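Local coordinates for enoyl-CoA hydratase/isomerase family protein (Ruegeria pomeroyi, PDB 3L3S) that belongs to the crotonase superfamily and probably acts as a hydro-lyase of the enoyl-CoA hydratase kind in fatty acid metabolism, at residues Leu9-Ser14 and Leu42-Gly47; Ile185-Pro190 and Ala195-Asp200. All blocks are in the same frame, centred on the assembly; numbering follows the deposited sequence.

Contact 1: residues Leu9-Ser14 and Leu42-Gly47; sequences LGEVLS and LRRAMG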
loop_
_atom_site.group_PDB
_atom_site.type_symbol
_atom_site.label_atom_id
_atom_site.label_comp_id
_atom_site.label_asym_id
_atom_site.label_seq_id
_atom_site.Cartn_x
_atom_site.Cartn_y
_atom_site.Cartn_z
ATOM N N LEU B 9 13.051 -20.201 -25.420
ATOM C CA LEU B 9 12.671 -20.533 -24.054
ATOM C C LEU B 9 12.902 -22.002 -23.739
ATOM O O LEU B 9 12.590 -22.880 -24.547
ATOM C CB LEU B 9 11.181 -20.252 -23.863
ATOM C CG LEU B 9 10.628 -19.363 -22.751
ATOM C CD1 LEU B 9 9.130 -19.569 -22.758
ATOM C CD2 LEU B 9 11.175 -19.715 -21.386
ATOM N N GLY B 10 13.388 -22.259 -22.530
ATOM C CA GLY B 10 13.619 -23.619 -22.082
ATOM C C GLY B 10 12.520 -24.006 -21.114
ATOM O O GLY B 10 12.208 -23.240 -20.199
ATOM N N GLU B 11 11.906 -25.165 -21.344
ATOM C CA GLU B 11 10.825 -25.670 -20.493
ATOM C C GLU B 11 11.129 -27.057 -19.937
ATOM O O GLU B 11 11.542 -27.953 -20.686
ATOM C CB GLU B 11 9.512 -25.746 -21.279
ATOM C CG GLU B 11 8.828 -24.425 -21.527
ATOM C CD GLU B 11 7.656 -24.538 -22.468
ATOM O OE1 GLU B 11 6.740 -25.339 -22.200
ATOM O OE2 GLU B 11 7.648 -23.823 -23.486
ATOM N N VAL B 12 10.961 -27.211 -18.620
ATOM C CA VAL B 12 11.161 -28.489 -17.919
ATOM C C VAL B 12 10.144 -28.630 -16.788
ATOM O O VAL B 12 10.036 -27.747 -15.934
ATOM C CB VAL B 12 12.614 -28.692 -17.319
ATOM C CG1 VAL B 12 13.590 -29.162 -18.381
ATOM C CG2 VAL B 12 13.133 -27.428 -16.661
ATOM N N LEU B 13 9.395 -29.735 -16.799
ATOM C CA LEU B 13 8.390 -30.015 -15.771
ATOM C C LEU B 13 8.901 -31.076 -14.800
ATOM O O LEU B 13 9.344 -32.141 -15.220
ATOM C CB LEU B 13 7.073 -30.482 -16.411
ATOM C CG LEU B 13 5.848 -30.734 -15.522
ATOM C CD1 LEU B 13 5.319 -29.426 -14.967
ATOM C CD2 LEU B 13 4.761 -31.441 -16.312
ATOM N N SER B 14 8.813 -30.777 -13.506
ATOM C CA SER B 14 9.250 -31.680 -12.441
ATOM C C SER B 14 8.340 -31.539 -11.217
ATOM O O SER B 14 8.347 -30.498 -10.544
ATOM C CB SER B 14 10.705 -31.378 -12.052
ATOM O OG SER B 14 11.134 -32.164 -10.954
ATOM N N LEU B 42 2.641 -19.983 -21.345
ATOM C CA LEU B 42 1.694 -19.646 -20.293
ATOM C C LEU B 42 0.272 -20.121 -20.627
ATOM O O LEU B 42 -0.436 -20.602 -19.742
ATOM C CB LEU B 42 1.720 -18.137 -20.030
ATOM C CG LEU B 42 0.824 -17.572 -18.928
ATOM C CD1 LEU B 42 1.280 -18.068 -17.561
ATOM C CD2 LEU B 42 0.847 -16.073 -19.004
ATOM N N ARG B 43 -0.129 -19.988 -21.896
ATOM C CA ARG B 43 -1.459 -20.423 -22.356
ATOM C C ARG B 43 -1.592 -21.934 -22.229
ATOM O O ARG B 43 -2.646 -22.438 -21.834
ATOM C CB ARG B 43 -1.716 -20.013 -23.806
ATOM C CG ARG B 43 -2.018 -18.540 -24.001
ATOM C CD ARG B 43 -2.385 -18.253 -25.447
ATOM N NE ARG B 43 -2.197 -16.847 -25.804
ATOM C CZ ARG B 43 -1.188 -16.382 -26.538
ATOM N NH1 ARG B 43 -0.251 -17.202 -27.000
ATOM N NH2 ARG B 43 -1.125 -15.090 -26.832
ATOM N N ARG B 44 -0.480 -22.629 -22.478
ATOM C CA ARG B 44 -0.412 -24.083 -22.387
ATOM C C ARG B 44 -0.340 -24.539 -20.939
ATOM O O ARG B 44 -0.919 -25.561 -20.589
ATOM C CB ARG B 44 0.791 -24.623 -23.173
ATOM C CG ARG B 44 0.660 -24.486 -24.694
ATOM C CD ARG B 44 1.841 -25.092 -25.460
ATOM N NE ARG B 44 3.092 -24.346 -25.289
ATOM C CZ ARG B 44 4.216 -24.855 -24.786
ATOM N NH1 ARG B 44 4.276 -26.127 -24.391
ATOM N NH2 ARG B 44 5.281 -24.080 -24.658
ATOM N N ALA B 45 0.328 -23.752 -20.097
ATOM C CA ALA B 45 0.482 -24.060 -18.672
ATOM C C ALA B 45 -0.824 -23.914 -17.903
ATOM O O ALA B 45 -1.134 -24.735 -17.035
ATOM C CB ALA B 45 1.543 -23.177 -18.055
HETATM N N MSE B 46 -1.595 -22.882 -18.249
HETATM C CA MSE B 46 -2.885 -22.610 -17.613
HETATM C C MSE B 46 -3.963 -23.615 -18.008
HETATM O O MSE B 46 -4.987 -23.730 -17.325
HETATM C CB MSE B 46 -3.341 -21.181 -17.912
HETATM C CG MSE B 46 -2.731 -20.164 -16.976
HETATM SE SE MSE B 46 -2.792 -18.300 -17.567
HETATM C CE MSE B 46 -4.702 -18.083 -17.950
ATOM N N GLY B 47 -3.696 -24.361 -19.083
ATOM C CA GLY B 47 -4.622 -25.369 -19.573
ATOM C C GLY B 47 -4.179 -26.797 -19.300
ATOM O O GLY B 47 -4.922 -27.737 -19.582
#
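Glu-11 of the edge strand 9-14 and Arg-44 of helix 32-45 carry this contact between them as one surface salt bridge. Ahead of it on the strand, Leu-9 turns its side chain to the same helix but settles earlier along it, on Leu-38 and Ala-41. Gly-10 continues the strand, its backbone hydrogen-bonded to Thr-21. At Glu-11, CG lies anti to the carbonyl carbon (chi1 -75°), and the extended chain beyond it carries the carboxylate out past Leu-20 and Ala-41 to the arginine. OE2 takes the stronger bond through its syn lone pair, 2.7 Å from Arg-44 NH2 and close to the guanidinium plane. The second bond, Arg-44 NH1 to Glu-11 OE1 at 3.4 Å, is weak, and with the two planes 37° apart the pair departs from a flat two-pronged salt bridge. Arg-44 reaches the carboxylate with its chain bent at chi3, and its NE makes a weak bond to the carbonyl of Asp-40, one turn back in the helix. With an alanine here the carboxylate is gone, and the Arg-44 guanidinium would probably lose its mate and be freer to turn. Past Glu-11, the backbone of Val-12 is hydrogen-bonded to Thr-19, and Leu-13 packs on Leu-18 and Val-51. This is a helix laid over the opening antiparallel hairpin of a crotonase fold, tied to the edge strand by a charged pair.

Contact 2: residues Ile185-Pro190 and Ala195-Asp200; sequences INRILP and ATHVAD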
loop_
_atom_site.group_PDB
_atom_site.type_symbol
_atom_site.label_atom_id
_atom_site.label_comp_id
_atom_site.label_asym_id
_atom_site.label_seq_id
_atom_site.Cartn_x
_atom_site.Cartn_y
_atom_site.Cartn_z
ATOM N N ILE B 185 10.516 -7.609 -3.767
ATOM C CA ILE B 185 10.840 -9.033 -3.667
ATOM C C ILE B 185 10.334 -9.531 -2.308
ATOM O O ILE B 185 10.057 -8.720 -1.421
ATOM C CB ILE B 185 12.365 -9.334 -3.843
ATOM C CG1 ILE B 185 13.209 -8.428 -2.939
ATOM C CG2 ILE B 185 12.748 -9.235 -5.321
ATOM C CD1 ILE B 185 14.684 -8.739 -2.875
ATOM N N ASN B 186 10.234 -10.852 -2.146
ATOM C CA ASN B 186 9.738 -11.465 -0.908
ATOM C C ASN B 186 10.772 -11.796 0.167
ATOM O O ASN B 186 10.485 -11.654 1.364
ATOM C CB ASN B 186 8.935 -12.729 -1.223
ATOM C CG ASN B 186 7.644 -12.437 -1.968
ATOM O OD1 ASN B 186 6.581 -12.279 -1.360
ATOM N ND2 ASN B 186 7.729 -12.364 -3.288
ATOM N N ARG B 187 11.958 -12.251 -0.251
ATOM C CA ARG B 187 13.025 -12.632 0.672
ATOM C C ARG B 187 14.371 -12.605 -0.037
ATOM O O ARG B 187 14.444 -12.855 -1.239
ATOM C CB ARG B 187 12.743 -14.041 1.224
ATOM C CG ARG B 187 13.428 -14.403 2.530
ATOM C CD ARG B 187 12.900 -15.736 3.073
ATOM N NE ARG B 187 13.638 -16.150 4.269
ATOM C CZ ARG B 187 13.579 -17.357 4.831
ATOM N NH1 ARG B 187 12.800 -18.309 4.324
ATOM N NH2 ARG B 187 14.344 -17.627 5.881
ATOM N N ILE B 188 15.424 -12.247 0.699
ATOM C CA ILE B 188 16.791 -12.227 0.159
ATOM C C ILE B 188 17.481 -13.474 0.684
ATOM O O ILE B 188 17.495 -13.723 1.888
ATOM C CB ILE B 188 17.634 -11.000 0.623
ATOM C CG1 ILE B 188 17.038 -9.683 0.118
ATOM C CG2 ILE B 188 19.063 -11.107 0.076
ATOM C CD1 ILE B 188 17.661 -8.458 0.778
ATOM N N LEU B 189 18.040 -14.261 -0.230
ATOM C CA LEU B 189 18.744 -15.488 0.135
ATOM C C LEU B 189 20.157 -15.571 -0.453
ATOM O O LEU B 189 20.421 -14.971 -1.505
ATOM C CB LEU B 189 17.933 -16.708 -0.322
ATOM C CG LEU B 189 16.747 -16.986 0.599
ATOM C CD1 LEU B 189 15.469 -16.716 -0.161
ATOM C CD2 LEU B 189 16.823 -18.374 1.184
ATOM N N PRO B 190 21.105 -16.258 0.246
ATOM C CA PRO B 190 22.470 -16.378 -0.297
ATOM C C PRO B 190 22.384 -17.147 -1.625
ATOM O O PRO B 190 21.612 -18.108 -1.728
ATOM C CB PRO B 190 23.215 -17.164 0.796
ATOM C CG PRO B 190 22.120 -17.812 1.615
ATOM C CD PRO B 190 21.066 -16.762 1.635
ATOM N N ALA B 195 18.374 -21.321 -5.469
ATOM C CA ALA B 195 17.788 -22.347 -6.331
ATOM C C ALA B 195 16.951 -23.371 -5.556
ATOM O O ALA B 195 15.839 -23.697 -5.978
ATOM C CB ALA B 195 18.873 -23.048 -7.138
ATOM N N THR B 196 17.465 -23.827 -4.409
ATOM C CA THR B 196 16.757 -24.804 -3.564
ATOM C C THR B 196 15.529 -24.198 -2.903
ATOM O O THR B 196 14.477 -24.824 -2.883
ATOM C CB THR B 196 17.644 -25.398 -2.442
ATOM O OG1 THR B 196 18.273 -24.339 -1.709
ATOM C CG2 THR B 196 18.693 -26.334 -3.015
ATOM N N HIS B 197 15.668 -22.965 -2.409
ATOM C CA HIS B 197 14.585 -22.237 -1.744
ATOM C C HIS B 197 13.336 -22.140 -2.619
ATOM O O HIS B 197 12.239 -22.447 -2.160
ATOM C CB HIS B 197 15.043 -20.833 -1.345
ATOM C CG HIS B 197 14.031 -20.071 -0.542
ATOM N ND1 HIS B 197 13.963 -20.153 0.830
ATOM C CD2 HIS B 197 13.053 -19.212 -0.919
ATOM C CE1 HIS B 197 12.984 -19.379 1.265
ATOM N NE2 HIS B 197 12.417 -18.797 0.224
ATOM N N VAL B 198 13.530 -21.709 -3.867
ATOM C CA VAL B 198 12.462 -21.561 -4.855
ATOM C C VAL B 198 11.884 -22.924 -5.238
ATOM O O VAL B 198 10.670 -23.089 -5.260
ATOM C CB VAL B 198 12.978 -20.801 -6.112
ATOM C CG1 VAL B 198 11.931 -20.784 -7.237
ATOM C CG2 VAL B 198 13.335 -19.376 -5.734
ATOM N N ALA B 199 12.758 -23.907 -5.458
ATOM C CA ALA B 199 12.343 -25.262 -5.832
ATOM C C ALA B 199 11.509 -25.964 -4.750
ATOM O O ALA B 199 10.523 -26.633 -5.067
ATOM C CB ALA B 199 13.557 -26.100 -6.206
ATOM N N ASP B 200 11.870 -25.751 -3.482
ATOM C CA ASP B 200 11.166 -26.344 -2.332
ATOM C C ASP B 200 9.841 -25.635 -2.072
ATOM O O ASP B 200 8.836 -26.280 -1.767
ATOM C CB ASP B 200 12.022 -26.275 -1.054
ATOM C CG ASP B 200 13.283 -27.132 -1.128
ATOM O OD1 ASP B 200 13.291 -28.155 -1.846
ATOM O OD2 ASP B 200 14.277 -26.775 -0.461
#
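The chain runs through the weakly bonded strand 187-188, turns, and continues into helix 194-207, which runs across the line of the strand and brings Leu-189 and His-197 opposite each other with their CA atoms 8.1 Å apart. The segments meet through side chains, with no hydrogen bond between them. His-197 is the centre of the contact: CG stands anti to the backbone N (chi1 -175°), which sends the imidazole off the helix toward the strand. Leu-189 covers one face of the ring, in a CH-pi contact with CD1 3.6 Å from the ring centroid and almost on the normal. The other methyl of the leucine, CD2, lies nearer the root of the imidazole, 3.4 Å from His-197 ND1. Arg-187 arrives at the edge of the ring instead, its extended chain bringing NH1 to 3.2 Å from His-197 CE1, near the ring plane. Guanidinium and imidazole stand nearly perpendicular, 79° apart, so this is no stack of flat groups. The guanidinium so close by would probably favour a neutral imidazole. Tyr-130 of strand 128-131 also meets the imidazole, with the ring planes inclined, and Arg-187 touches the same tyrosine. Leu-189 is hydrogen-bonded through its backbone to Ala-131 of that strand, while on the helix Val-198 packs against Ile-108 and Leu-110 of strand 107-111. Ile-188 reaches helix 176-182, leaving strand 187-188 between that helix and helix 194-207.

Both contacts reach the same mixed six-stranded sheet, at opposite ends of its strand order within this chain: strand 9-14 is outermost at one end, strand 187-188 at the other. Their centres lie 21 Å apart, yet their nearest atoms come within about 7 Å of each other, without touching. Along the chain they follow in series, contact 1 closing near the N-terminus well before contact 2 opens. In each, an edge strand meets a helix that comes after it: helix 32-45 follows the opening hairpin, helix 194-207 the last strand. In both, a helix meets the sheet of the crotonase core at a terminal strand of its order, at the surface.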